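Local coordinates for protein phosphoserine aminotransferase (Bacillus circulans, PDB 1BT4) that catalyses the reversible, pyridoxal-phosphate-dependent transfer of an amino group between glutamate and 3-phosphohydroxypyruvate, giving phosphoserine on the route to serine, at residues 115-120 / 135-140; 171-176 / 185-190; 178-183 / 262-267. One frame throughout, in Å; residues are numbered along the deposited sequence.

Contact 1. Residues 115-120 / 135-140; sequences DTHVAA and EIQLQD
The imidazole of His117 is met by two glutamine amides, one over a face and one at the edge. Gln139 reaches over the face: its OE1 stands 3.3 Å from His117 CG, displaced toward the rim, and the amide plane is tilted 55° to the imidazole. Gln137 comes instead to the edge. Its NE2 lies in the plane of the ring, 3.1 Å from His117 CE1, and amide and imidazole are nearly coplanar. With chi1 at 176°, CG of His117 stands trans to the backbone N and the ring leaves strand 116-121 toward the loop. Its rotation is fixed from outside the pair, where ND1 is hydrogen-bonded to Asn95 OD1 on the adjacent strand 93-98.

Farther along, the two segments run in roughly opposite directions and one backbone bond joins them, Gln137 N to Ala119 O at 2.8 Å and nearly straight (168°). Beside it the methyl CB of Ala120 rests 3.9 Å from Ile136 CG1, while CB of Ala119 faces Ile136 CG2 at 4.1 Å; Leu145 of strand 142-148 lies against both Ala119 and Ile136.

The loop before strand 142-148 is thus laid along an edge strand of the sheet within this chain. Its chemistry is divided: a small apolar patch and one strong backbone bond at the Ala119 end, and at the His117 end neutral amides grouped around an aromatic ring, with no ion pair across the contact.

Contact 2. Residues 171-176 / 185-190; sequences GDMSSD and NQFGLV. With PLP (pyridoxal-5'-phosphate), chain B.
Asp172 OD1 is gripped twice by Ser174, whose OG donates at 2.8 Å to the syn lone pair and whose backbone N donates at 3.1 Å nearly along the C-O bond, closing an Asx turn. The turn is formed at the C-terminal end of strand 169-172, in the large sheet of this fold-type I, class-V aminotransferase, and it holds the carboxylate so that the other oxygen, OD2, comes 2.7 Å from N1 of pyridoxal phosphate. A carboxylate at this place, as in related aminotransferases, probably favours a protonated pyridine nitrogen. An asparagine here would probably leave N1 without its negative partner and weaken that polarisation of the cofactor. Ser174 CB packs 3.3 Å from C3 of the pyridine ring.

Behind the turn the strand pairs in parallel with strand 189-193, through a bond from Gly171 N to Leu189 O (3.0 Å) in the carbonyl plane. Gly171 N also lies at the edge of the Phe187 ring, which meets Phe161 edge-to-face. Met173 extends from the strand end (chi2 -178°) toward the same ring, its SD touching Val190 CG1 at 3.7 Å and its CE 3.7 Å from Phe187 CZ.

Contact 3. Residues 178-183 / 262-267; sequences LSRPFD and GVQQAN
Gln264 lays its terminal amide against the extended loop backbone at Arg180 and Pro181, with NE2 3.2 Å from Arg180 CB and OE1 3.3 Å from Pro181 CD. The long axis of the glutamine crosses the proline ring at about a right angle. Its CG is anti to the backbone N (chi1 167°) and the chain beyond is extended, which carries the amide from the helix across to the loop. Nearer the helix backbone, Ser179 O is approached by Gln264 CA at 3.5 Å, a CA-H...O contact, and by Asn267 ND2 at 3.6 Å. A branch of Val263, CG2, fills in beside the same loop, 3.8 Å from Leu178 O. No hydrogen bond joins the two segments, and van der Waals fit carries the contact.

The polar groups of the loop find partners elsewhere: Arg180 turns its guanidinium away from the helix, with a salt bridge from NH2 to Asp176 OD2 and a hydrogen bond from NH1 to Phe158 O, and Ser179 OG is hydrogen-bonded to Asp176 O, consistent with a fixed course of the loop here. Asn339 receives a bond from Asn267 ND2 and donates one to Leu178 O, linking loop and helix through a third residue.

Leu178 packs on Leu251 and Ile254 of helix 241-256 and on Leu260 of helix 259-279, and the loop between strands 169-172 and 189-193 is thereby seated against both helices.

Contact 2 is wholly buried near the centre of the chain, whereas contacts 1 and 3 are partly buried. Contacts 1 and 2 belong to the same sheet, one at edge strand 116-121 and the other between inner strands 169-172 and 189-193, with centres about 18 Å apart and no touch. Contacts 2 and 3 share the chain between those inner strands and do touch: Phe182 CZ meets Met173 SD at 3.9 Å, and the Phe182 ring also packs on Phe187. The chemistry follows position, with neutral amides round an imidazole at the sheet edge, a cofactor-directed carboxylate and, separately, apolar side chains between the strands inside, and a loop-helix fit without hydrogen bonds in contact 3.

Contact 1. Residues 115-120 / 135-140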
ATOM      1  N   ASP A 115      16.878 -18.364 -14.649  1.00 16.80           N
ATOM      2  CA  ASP A 115      16.672 -19.794 -14.848  1.00 16.80           C
ATOM      3  C   ASP A 115      15.861 -20.358 -13.716  1.00 16.80           C
ATOM      4  O   ASP A 115      16.161 -20.107 -12.550  1.00 16.80           O
ATOM      5  CB  ASP A 115      18.000 -20.539 -14.909  1.00 22.25           C
ATOM      6  CG  ASP A 115      18.921 -20.011 -15.987  1.00 22.25           C
ATOM      7  OD1 ASP A 115      18.440 -19.403 -16.972  1.00 22.25           O
ATOM      8  OD2 ASP A 115      20.146 -20.219 -15.841  1.00 22.25           O
ATOM      9  N   THR A 116      14.879 -21.178 -14.071  1.00 15.37           N
ATOM     10  CA  THR A 116      13.985 -21.775 -13.100  1.00 15.37           C
ATOM     11  C   THR A 116      13.957 -23.296 -13.242  1.00 15.37           C
ATOM     12  O   THR A 116      14.363 -23.841 -14.268  1.00 15.37           O
ATOM     13  CB  THR A 116      12.559 -21.224 -13.287  1.00 16.93           C
ATOM     14  OG1 THR A 116      12.109 -21.524 -14.615  1.00 16.93           O
ATOM     15  CG2 THR A 116      12.524 -19.702 -13.079  1.00 16.93           C
ATOM     16  N   HIS A 117      13.478 -23.970 -12.197  1.00 19.13           N
ATOM     17  CA  HIS A 117      13.379 -25.432 -12.173  1.00 19.13           C
ATOM     18  C   HIS A 117      12.233 -25.890 -11.258  1.00 19.13           C
ATOM     19  O   HIS A 117      12.086 -25.402 -10.139  1.00 19.13           O
ATOM     20  CB  HIS A 117      14.714 -26.052 -11.711  1.00 16.56           C
ATOM     21  CG  HIS A 117      14.681 -27.542 -11.563  1.00 16.56           C
ATOM     22  ND1 HIS A 117      14.848 -28.202 -10.364  1.00 16.56           N
ATOM     23  CD2 HIS A 117      14.471 -28.513 -12.488  1.00 16.56           C
ATOM     24  CE1 HIS A 117      14.732 -29.521 -10.595  1.00 16.56           C
ATOM     25  NE2 HIS A 117      14.503 -29.765 -11.871  1.00 16.56           N
ATOM     26  N   VAL A 118      11.399 -26.793 -11.770  1.00 19.44           N
ATOM     27  CA  VAL A 118      10.277 -27.357 -11.019  1.00 19.44           C
ATOM     28  C   VAL A 118      10.804 -28.531 -10.187  1.00 19.44           C
ATOM     29  O   VAL A 118      11.089 -29.609 -10.732  1.00 19.44           O
ATOM     30  CB  VAL A 118       9.150 -27.820 -11.991  1.00 13.29           C
ATOM     31  CG1 VAL A 118       8.126 -28.713 -11.278  1.00 13.29           C
ATOM     32  CG2 VAL A 118       8.468 -26.602 -12.591  1.00 13.29           C
ATOM     33  N   ALA A 119      10.960 -28.292  -8.884  1.00 12.90           N
ATOM     34  CA  ALA A 119      11.480 -29.271  -7.924  1.00 12.90           C
ATOM     35  C   ALA A 119      10.547 -30.440  -7.597  1.00 12.90           C
ATOM     36  O   ALA A 119      10.992 -31.508  -7.169  1.00 12.90           O
ATOM     37  CB  ALA A 119      11.887 -28.560  -6.637  1.00 17.89           C
ATOM     38  N   ALA A 120       9.248 -30.196  -7.713  1.00 15.75           N
ATOM     39  CA  ALA A 120       8.222 -31.201  -7.467  1.00 15.75           C
ATOM     40  C   ALA A 120       6.953 -30.588  -8.004  1.00 15.75           C
ATOM     41  O   ALA A 120       6.844 -29.363  -8.096  1.00 15.75           O
ATOM     42  CB  ALA A 120       8.085 -31.491  -5.992  1.00 18.35           C
ATOM     43  N   GLU A 135       9.737 -36.427  -2.488  1.00 35.22           N
ATOM     44  CA  GLU A 135       9.646 -36.209  -3.937  1.00 35.22           C
ATOM     45  C   GLU A 135      10.314 -34.913  -4.405  1.00 35.22           C
ATOM     46  O   GLU A 135      10.553 -34.726  -5.602  1.00 35.22           O
ATOM     47  CB  GLU A 135       8.174 -36.170  -4.363  1.00 45.85           C
ATOM     48  CG  GLU A 135       7.349 -37.415  -4.027  1.00 45.85           C
ATOM     49  CD  GLU A 135       5.851 -37.207  -4.249  1.00 45.85           C
ATOM     50  OE1 GLU A 135       5.465 -36.391  -5.118  1.00 45.85           O
ATOM     51  OE2 GLU A 135       5.053 -37.859  -3.544  1.00 45.85           O
ATOM     52  N   ILE A 136      10.576 -34.010  -3.463  1.00 36.92           N
ATOM     53  CA  ILE A 136      11.195 -32.724  -3.771  1.00 36.92           C
ATOM     54  C   ILE A 136      12.667 -32.877  -4.150  1.00 36.92           C
ATOM     55  O   ILE A 136      13.509 -33.239  -3.328  1.00 36.92           O
ATOM     56  CB  ILE A 136      11.003 -31.716  -2.606  1.00 34.40           C
ATOM     57  CG1 ILE A 136       9.502 -31.534  -2.334  1.00 34.40           C
ATOM     58  CG2 ILE A 136      11.622 -30.372  -2.958  1.00 34.40           C
ATOM     59  CD1 ILE A 136       9.163 -30.618  -1.180  1.00 34.40           C
ATOM     60  N   GLN A 137      12.940 -32.629  -5.426  1.00 44.83           N
ATOM     61  CA  GLN A 137      14.275 -32.732  -6.007  1.00 44.83           C
ATOM     62  C   GLN A 137      14.944 -31.365  -6.134  1.00 44.83           C
ATOM     63  O   GLN A 137      14.558 -30.550  -6.975  1.00 44.83           O
ATOM     64  CB  GLN A 137      14.170 -33.386  -7.389  1.00 66.61           C
ATOM     65  CG  GLN A 137      15.443 -33.359  -8.213  1.00 66.61           C
ATOM     66  CD  GLN A 137      15.178 -33.673  -9.668  1.00 66.61           C
ATOM     67  OE1 GLN A 137      15.192 -34.839 -10.077  1.00 66.61           O
ATOM     68  NE2 GLN A 137      14.911 -32.633 -10.459  1.00 66.61           N
ATOM     69  N   LEU A 138      15.971 -31.133  -5.322  1.00 43.37           N
ATOM     70  CA  LEU A 138      16.686 -29.860  -5.346  1.00 43.37           C
ATOM     71  C   LEU A 138      17.971 -29.953  -6.168  1.00 43.37           C
ATOM     72  O   LEU A 138      18.621 -31.004  -6.210  1.00 43.37           O
ATOM     73  CB  LEU A 138      17.021 -29.423  -3.916  1.00 32.08           C
ATOM     74  CG  LEU A 138      16.744 -27.962  -3.563  1.00 32.08           C
ATOM     75  CD1 LEU A 138      15.257 -27.767  -3.513  1.00 32.08           C
ATOM     76  CD2 LEU A 138      17.361 -27.601  -2.220  1.00 32.08           C
ATOM     77  N   GLN A 139      18.331 -28.852  -6.823  1.00 55.19           N
ATOM     78  CA  GLN A 139      19.551 -28.811  -7.627  1.00 55.19           C
ATOM     79  C   GLN A 139      20.761 -28.320  -6.834  1.00 55.19           C
ATOM     80  O   GLN A 139      20.622 -27.646  -5.806  1.00 55.19           O
ATOM     81  CB  GLN A 139      19.355 -27.960  -8.884  1.00 52.99           C
ATOM     82  CG  GLN A 139      18.342 -28.539  -9.848  1.00 52.99           C
ATOM     83  CD  GLN A 139      18.574 -28.087 -11.276  1.00 52.99           C
ATOM     84  OE1 GLN A 139      17.907 -27.174 -11.770  1.00 52.99           O
ATOM     85  NE2 GLN A 139      19.524 -28.728 -11.951  1.00 52.99           N
ATOM     86  N   ASP A 140      21.946 -28.667  -7.325  1.00 46.53           N
ATOM     87  CA  ASP A 140      23.201 -28.291  -6.688  1.00 46.53           C
ATOM     88  C   ASP A 140      23.464 -26.784  -6.786  1.00 46.53           C
ATOM     89  O   ASP A 140      24.103 -26.197  -5.909  1.00 46.53           O
ATOM     90  CB  ASP A 140      24.348 -29.082  -7.326  1.00 55.42           C
ATOM     91  CG  ASP A 140      25.676 -28.903  -6.598  1.00 55.42           C
ATOM     92  OD1 ASP A 140      25.727 -29.138  -5.368  1.00 55.42           O
ATOM     93  OD2 ASP A 140      26.676 -28.556  -7.270  1.00 55.42           O
TER

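Contact 2. Residues 171-176 / 185-190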
ATOM      1  N   GLY A 171       8.855 -19.215   1.463  1.00 18.42           N
ATOM      2  CA  GLY A 171       7.469 -19.638   1.426  1.00 18.42           C
ATOM      3  C   GLY A 171       6.408 -18.558   1.410  1.00 18.42           C
ATOM      4  O   GLY A 171       6.445 -17.603   2.189  1.00 18.42           O
ATOM      5  N   ASP A 172       5.467 -18.707   0.484  1.00 10.90           N
ATOM      6  CA  ASP A 172       4.352 -17.782   0.351  1.00 10.90           C
ATOM      7  C   ASP A 172       3.310 -18.245   1.375  1.00 10.90           C
ATOM      8  O   ASP A 172       2.691 -19.308   1.215  1.00 10.90           O
ATOM      9  CB  ASP A 172       3.778 -17.862  -1.067  1.00 16.21           C
ATOM     10  CG  ASP A 172       2.641 -16.891  -1.300  1.00 16.21           C
ATOM     11  OD1 ASP A 172       2.125 -16.277  -0.333  1.00 16.21           O
ATOM     12  OD2 ASP A 172       2.264 -16.738  -2.480  1.00 16.21           O
ATOM     13  N   MET A 173       3.152 -17.464   2.441  1.00 20.77           N
ATOM     14  CA  MET A 173       2.200 -17.800   3.496  1.00 20.77           C
ATOM     15  C   MET A 173       1.057 -16.808   3.581  1.00 20.77           C
ATOM     16  O   MET A 173       0.454 -16.643   4.645  1.00 20.77           O
ATOM     17  CB  MET A 173       2.904 -17.890   4.855  1.00 15.14           C
ATOM     18  CG  MET A 173       3.848 -19.070   4.991  1.00 15.14           C
ATOM     19  SD  MET A 173       4.595 -19.148   6.627  1.00 15.14           S
ATOM     20  CE  MET A 173       5.413 -20.767   6.578  1.00 15.14           C
ATOM     21  N   SER A 174       0.738 -16.175   2.455  1.00 14.97           N
ATOM     22  CA  SER A 174      -0.337 -15.193   2.408  1.00 14.97           C
ATOM     23  C   SER A 174      -1.614 -15.650   3.096  1.00 14.97           C
ATOM     24  O   SER A 174      -2.129 -14.950   3.969  1.00 14.97           O
ATOM     25  CB  SER A 174      -0.657 -14.802   0.966  1.00 14.45           C
ATOM     26  OG  SER A 174       0.444 -14.171   0.334  1.00 14.45           O
ATOM     27  N   SER A 175      -2.074 -16.857   2.774  1.00 14.39           N
ATOM     28  CA  SER A 175      -3.317 -17.351   3.349  1.00 14.39           C
ATOM     29  C   SER A 175      -3.287 -18.188   4.632  1.00 14.39           C
ATOM     30  O   SER A 175      -4.342 -18.572   5.130  1.00 14.39           O
ATOM     31  CB  SER A 175      -4.185 -18.021   2.271  1.00 16.94           C
ATOM     32  OG  SER A 175      -3.555 -19.166   1.735  1.00 16.94           O
ATOM     33  N   ASP A 176      -2.113 -18.490   5.178  1.00 16.88           N
ATOM     34  CA  ASP A 176      -2.097 -19.245   6.430  1.00 16.88           C
ATOM     35  C   ASP A 176      -1.111 -18.770   7.487  1.00 16.88           C
ATOM     36  O   ASP A 176      -0.995 -19.381   8.548  1.00 16.88           O
ATOM     37  CB  ASP A 176      -1.993 -20.762   6.197  1.00 10.18           C
ATOM     38  CG  ASP A 176      -0.588 -21.236   5.854  1.00 10.18           C
ATOM     39  OD1 ASP A 176       0.316 -20.407   5.617  1.00 10.18           O
ATOM     40  OD2 ASP A 176      -0.391 -22.472   5.823  1.00 10.18           O
ATOM     41  N   ASN A 185      13.094 -20.964  11.789  1.00 20.39           N
ATOM     42  CA  ASN A 185      14.494 -21.266  11.513  1.00 20.39           C
ATOM     43  C   ASN A 185      14.665 -22.100  10.251  1.00 20.39           C
ATOM     44  O   ASN A 185      15.735 -22.107   9.653  1.00 20.39           O
ATOM     45  CB  ASN A 185      15.138 -21.966  12.715  1.00 12.51           C
ATOM     46  CG  ASN A 185      15.211 -21.065  13.938  1.00 12.51           C
ATOM     47  OD1 ASN A 185      15.770 -19.968  13.885  1.00 12.51           O
ATOM     48  ND2 ASN A 185      14.640 -21.521  15.044  1.00 12.51           N
ATOM     49  N   GLN A 186      13.607 -22.800   9.850  1.00 19.34           N
ATOM     50  CA  GLN A 186      13.644 -23.609   8.631  1.00 19.34           C
ATOM     51  C   GLN A 186      13.657 -22.736   7.372  1.00 19.34           C
ATOM     52  O   GLN A 186      14.101 -23.174   6.316  1.00 19.34           O
ATOM     53  CB  GLN A 186      12.409 -24.505   8.536  1.00 27.06           C
ATOM     54  CG  GLN A 186      12.414 -25.732   9.389  1.00 27.06           C
ATOM     55  CD  GLN A 186      11.242 -26.631   9.052  1.00 27.06           C
ATOM     56  OE1 GLN A 186      10.092 -26.278   9.303  1.00 27.06           O
ATOM     57  NE2 GLN A 186      11.522 -27.778   8.439  1.00 27.06           N
ATOM     58  N   PHE A 187      13.143 -21.512   7.493  1.00 15.43           N
ATOM     59  CA  PHE A 187      13.048 -20.591   6.369  1.00 15.43           C
ATOM     60  C   PHE A 187      14.086 -19.494   6.309  1.00 15.43           C
ATOM     61  O   PHE A 187      14.630 -19.062   7.323  1.00 15.43           O
ATOM     62  CB  PHE A 187      11.673 -19.924   6.345  1.00  7.94           C
ATOM     63  CG  PHE A 187      10.545 -20.860   6.045  1.00  7.94           C
ATOM     64  CD1 PHE A 187      10.047 -21.700   7.030  1.00  7.94           C
ATOM     65  CD2 PHE A 187       9.970 -20.894   4.774  1.00  7.94           C
ATOM     66  CE1 PHE A 187       8.990 -22.566   6.764  1.00  7.94           C
ATOM     67  CE2 PHE A 187       8.909 -21.758   4.494  1.00  7.94           C
ATOM     68  CZ  PHE A 187       8.417 -22.595   5.490  1.00  7.94           C
ATOM     69  N   GLY A 188      14.328 -19.028   5.091  1.00 16.02           N
ATOM     70  CA  GLY A 188      15.255 -17.940   4.874  1.00 16.02           C
ATOM     71  C   GLY A 188      14.394 -16.701   4.731  1.00 16.02           C
ATOM     72  O   GLY A 188      14.712 -15.634   5.265  1.00 16.02           O
ATOM     73  N   LEU A 189      13.278 -16.862   4.021  1.00 13.14           N
ATOM     74  CA  LEU A 189      12.346 -15.773   3.790  1.00 13.14           C
ATOM     75  C   LEU A 189      10.913 -16.285   3.713  1.00 13.14           C
ATOM     76  O   LEU A 189      10.598 -17.212   2.958  1.00 13.14           O
ATOM     77  CB  LEU A 189      12.713 -15.022   2.506  1.00 11.36           C
ATOM     78  CG  LEU A 189      12.065 -13.654   2.252  1.00 11.36           C
ATOM     79  CD1 LEU A 189      12.911 -12.871   1.290  1.00 11.36           C
ATOM     80  CD2 LEU A 189      10.654 -13.785   1.732  1.00 11.36           C
ATOM     81  N   VAL A 190      10.056 -15.663   4.517  1.00 11.09           N
ATOM     82  CA  VAL A 190       8.631 -15.970   4.586  1.00 11.09           C
ATOM     83  C   VAL A 190       7.873 -14.680   4.244  1.00 11.09           C
ATOM     84  O   VAL A 190       8.262 -13.609   4.680  1.00 11.09           O
ATOM     85  CB  VAL A 190       8.262 -16.456   6.015  1.00 22.29           C
ATOM     86  CG1 VAL A 190       6.793 -16.191   6.322  1.00 22.29           C
ATOM     87  CG2 VAL A 190       8.563 -17.935   6.151  1.00 22.29           C
TER
HETATM   88  N1  PLP B 363      -0.179 -15.822  -2.960  1.00  2.00           N
HETATM   89  C2  PLP B 363      -1.052 -16.436  -2.124  1.00  2.00           C
HETATM   90  C2A PLP B 363      -0.741 -17.814  -1.628  1.00  2.00           C
HETATM   91  C3  PLP B 363      -2.205 -15.730  -1.759  1.00  2.00           C
HETATM   92  O3  PLP B 363      -3.111 -16.303  -0.952  1.00  2.00           O
HETATM   93  C4  PLP B 363      -2.428 -14.431  -2.252  1.00  2.00           C
HETATM   94  C4A PLP B 363      -3.619 -13.660  -1.731  1.00  2.00           C
HETATM   95  C5  PLP B 363      -1.477 -13.849  -3.146  1.00  2.00           C
HETATM   96  C6  PLP B 363      -0.364 -14.580  -3.468  1.00  2.00           C
HETATM   97  C5A PLP B 363      -1.655 -12.484  -3.830  1.00  2.00           C
HETATM   98  O4P PLP B 363      -1.729 -11.440  -2.859  1.00  2.00           O
HETATM   99  P   PLP B 363      -1.928  -9.943  -3.427  1.00  2.00           P
HETATM  100  O1P PLP B 363      -1.749  -9.012  -2.256  1.00  2.00           O
HETATM  101  O2P PLP B 363      -3.235  -9.935  -4.163  1.00  2.00           O
HETATM  102  O3P PLP B 363      -0.770  -9.710  -4.453  1.00  2.00           O

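Contact 3. Residues 178-183 / 262-267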
ATOM      1  N   LEU A 178       0.498 -17.216  10.632  1.00 15.82           N
ATOM      2  CA  LEU A 178      -0.007 -16.964  11.984  1.00 15.82           C
ATOM      3  C   LEU A 178      -1.345 -17.642  12.280  1.00 15.82           C
ATOM      4  O   LEU A 178      -2.160 -17.121  13.050  1.00 15.82           O
ATOM      5  CB  LEU A 178      -0.112 -15.457  12.257  1.00 18.10           C
ATOM      6  CG  LEU A 178       1.075 -14.765  12.928  1.00 18.10           C
ATOM      7  CD1 LEU A 178       2.418 -15.225  12.356  1.00 18.10           C
ATOM      8  CD2 LEU A 178       0.894 -13.267  12.779  1.00 18.10           C
ATOM      9  N   SER A 179      -1.565 -18.799  11.665  1.00 12.26           N
ATOM     10  CA  SER A 179      -2.787 -19.563  11.878  1.00 12.26           C
ATOM     11  C   SER A 179      -2.416 -20.824  12.623  1.00 12.26           C
ATOM     12  O   SER A 179      -3.284 -21.518  13.149  1.00 12.26           O
ATOM     13  CB  SER A 179      -3.422 -19.949  10.546  1.00  2.00           C
ATOM     14  OG  SER A 179      -2.663 -20.943   9.880  1.00  2.00           O
ATOM     15  N   ARG A 180      -1.110 -21.087  12.666  1.00 19.32           N
ATOM     16  CA  ARG A 180      -0.518 -22.265  13.302  1.00 19.32           C
ATOM     17  C   ARG A 180       0.977 -22.008  13.538  1.00 19.32           C
ATOM     18  O   ARG A 180       1.648 -21.377  12.716  1.00 19.32           O
ATOM     19  CB  ARG A 180      -0.634 -23.468  12.360  1.00 27.49           C
ATOM     20  CG  ARG A 180       0.032 -23.195  11.003  1.00 27.49           C
ATOM     21  CD  ARG A 180       0.191 -24.424  10.140  1.00 27.49           C
ATOM     22  NE  ARG A 180       0.656 -24.068   8.796  1.00 27.49           N
ATOM     23  CZ  ARG A 180       0.800 -24.935   7.796  1.00 27.49           C
ATOM     24  NH1 ARG A 180       0.525 -26.222   7.987  1.00 27.49           N
ATOM     25  NH2 ARG A 180       1.159 -24.514   6.588  1.00 27.49           N
ATOM     26  N   PRO A 181       1.521 -22.505  14.653  1.00 15.37           N
ATOM     27  CA  PRO A 181       2.947 -22.297  14.925  1.00 15.37           C
ATOM     28  C   PRO A 181       3.846 -23.132  13.998  1.00 15.37           C
ATOM     29  O   PRO A 181       3.457 -24.214  13.551  1.00 15.37           O
ATOM     30  CB  PRO A 181       3.082 -22.734  16.389  1.00 29.43           C
ATOM     31  CG  PRO A 181       2.014 -23.791  16.533  1.00 29.43           C
ATOM     32  CD  PRO A 181       0.852 -23.173  15.783  1.00 29.43           C
ATOM     33  N   PHE A 182       5.026 -22.597  13.680  1.00 17.90           N
ATOM     34  CA  PHE A 182       5.998 -23.281  12.824  1.00 17.90           C
ATOM     35  C   PHE A 182       7.407 -22.822  13.177  1.00 17.90           C
ATOM     36  O   PHE A 182       7.592 -21.789  13.827  1.00 17.90           O
ATOM     37  CB  PHE A 182       5.713 -23.035  11.328  1.00 20.58           C
ATOM     38  CG  PHE A 182       5.965 -21.618  10.874  1.00 20.58           C
ATOM     39  CD1 PHE A 182       4.972 -20.654  10.976  1.00 20.58           C
ATOM     40  CD2 PHE A 182       7.199 -21.251  10.351  1.00 20.58           C
ATOM     41  CE1 PHE A 182       5.205 -19.346  10.567  1.00 20.58           C
ATOM     42  CE2 PHE A 182       7.442 -19.940   9.936  1.00 20.58           C
ATOM     43  CZ  PHE A 182       6.444 -18.989  10.046  1.00 20.58           C
ATOM     44  N   ASP A 183       8.399 -23.602  12.768  1.00 21.39           N
ATOM     45  CA  ASP A 183       9.788 -23.265  13.048  1.00 21.39           C
ATOM     46  C   ASP A 183      10.347 -22.331  11.977  1.00 21.39           C
ATOM     47  O   ASP A 183      10.728 -22.779  10.895  1.00 21.39           O
ATOM     48  CB  ASP A 183      10.629 -24.544  13.152  1.00 38.80           C
ATOM     49  CG  ASP A 183      11.995 -24.304  13.787  1.00 38.80           C
ATOM     50  OD1 ASP A 183      12.208 -23.223  14.386  1.00 38.80           O
ATOM     51  OD2 ASP A 183      12.856 -25.210  13.691  1.00 38.80           O
ATOM     52  N   GLY A 262      -3.314 -21.226  20.302  1.00 21.58           N
ATOM     53  CA  GLY A 262      -4.708 -21.032  20.651  1.00 21.58           C
ATOM     54  C   GLY A 262      -5.551 -20.895  19.395  1.00 21.58           C
ATOM     55  O   GLY A 262      -6.570 -21.576  19.246  1.00 21.58           O
ATOM     56  N   VAL A 263      -5.130 -20.028  18.476  1.00 21.77           N
ATOM     57  CA  VAL A 263      -5.883 -19.856  17.237  1.00 21.77           C
ATOM     58  C   VAL A 263      -5.853 -21.129  16.414  1.00 21.77           C
ATOM     59  O   VAL A 263      -6.786 -21.398  15.664  1.00 21.77           O
ATOM     60  CB  VAL A 263      -5.382 -18.673  16.387  1.00 25.90           C
ATOM     61  CG1 VAL A 263      -5.525 -17.372  17.169  1.00 25.90           C
ATOM     62  CG2 VAL A 263      -3.943 -18.894  15.942  1.00 25.90           C
ATOM     63  N   GLN A 264      -4.805 -21.934  16.581  1.00 21.27           N
ATOM     64  CA  GLN A 264      -4.688 -23.193  15.851  1.00 21.27           C
ATOM     65  C   GLN A 264      -5.766 -24.193  16.244  1.00 21.27           C
ATOM     66  O   GLN A 264      -6.448 -24.729  15.374  1.00 21.27           O
ATOM     67  CB  GLN A 264      -3.315 -23.826  16.048  1.00 33.07           C
ATOM     68  CG  GLN A 264      -3.236 -25.268  15.570  1.00 33.07           C
ATOM     69  CD  GLN A 264      -1.814 -25.739  15.374  1.00 33.07           C
ATOM     70  OE1 GLN A 264      -1.041 -25.847  16.331  1.00 33.07           O
ATOM     71  NE2 GLN A 264      -1.450 -26.008  14.125  1.00 33.07           N
ATOM     72  N   GLN A 265      -5.914 -24.458  17.544  1.00 26.51           N
ATOM     73  CA  GLN A 265      -6.933 -25.405  17.981  1.00 26.51           C
ATOM     74  C   GLN A 265      -8.348 -24.898  17.700  1.00 26.51           C
ATOM     75  O   GLN A 265      -9.247 -25.693  17.451  1.00 26.51           O
ATOM     76  CB  GLN A 265      -6.739 -25.839  19.439  1.00 45.26           C
ATOM     77  CG  GLN A 265      -6.604 -24.729  20.449  1.00 45.26           C
ATOM     78  CD  GLN A 265      -6.303 -25.248  21.859  1.00 45.26           C
ATOM     79  OE1 GLN A 265      -5.823 -26.379  22.039  1.00 45.26           O
ATOM     80  NE2 GLN A 265      -6.589 -24.418  22.868  1.00 45.26           N
ATOM     81  N   ALA A 266      -8.521 -23.576  17.672  1.00 19.33           N
ATOM     82  CA  ALA A 266      -9.815 -22.970  17.363  1.00 19.33           C
ATOM     83  C   ALA A 266     -10.130 -23.140  15.858  1.00 19.33           C
ATOM     84  O   ALA A 266     -11.246 -23.511  15.488  1.00 19.33           O
ATOM     85  CB  ALA A 266      -9.809 -21.497  17.741  1.00 13.66           C
ATOM     86  N   ASN A 267      -9.141 -22.867  15.005  1.00 19.26           N
ATOM     87  CA  ASN A 267      -9.288 -23.016  13.556  1.00 19.26           C
ATOM     88  C   ASN A 267      -9.467 -24.490  13.206  1.00 19.26           C
ATOM     89  O   ASN A 267     -10.087 -24.824  12.195  1.00 19.26           O
ATOM     90  CB  ASN A 267      -8.056 -22.480  12.810  1.00 15.84           C
ATOM     91  CG  ASN A 267      -7.908 -20.972  12.915  1.00 15.84           C
ATOM     92  OD1 ASN A 267      -8.868 -20.253  13.193  1.00 15.84           O
ATOM     93  ND2 ASN A 267      -6.693 -20.485  12.691  1.00 15.84           N
TER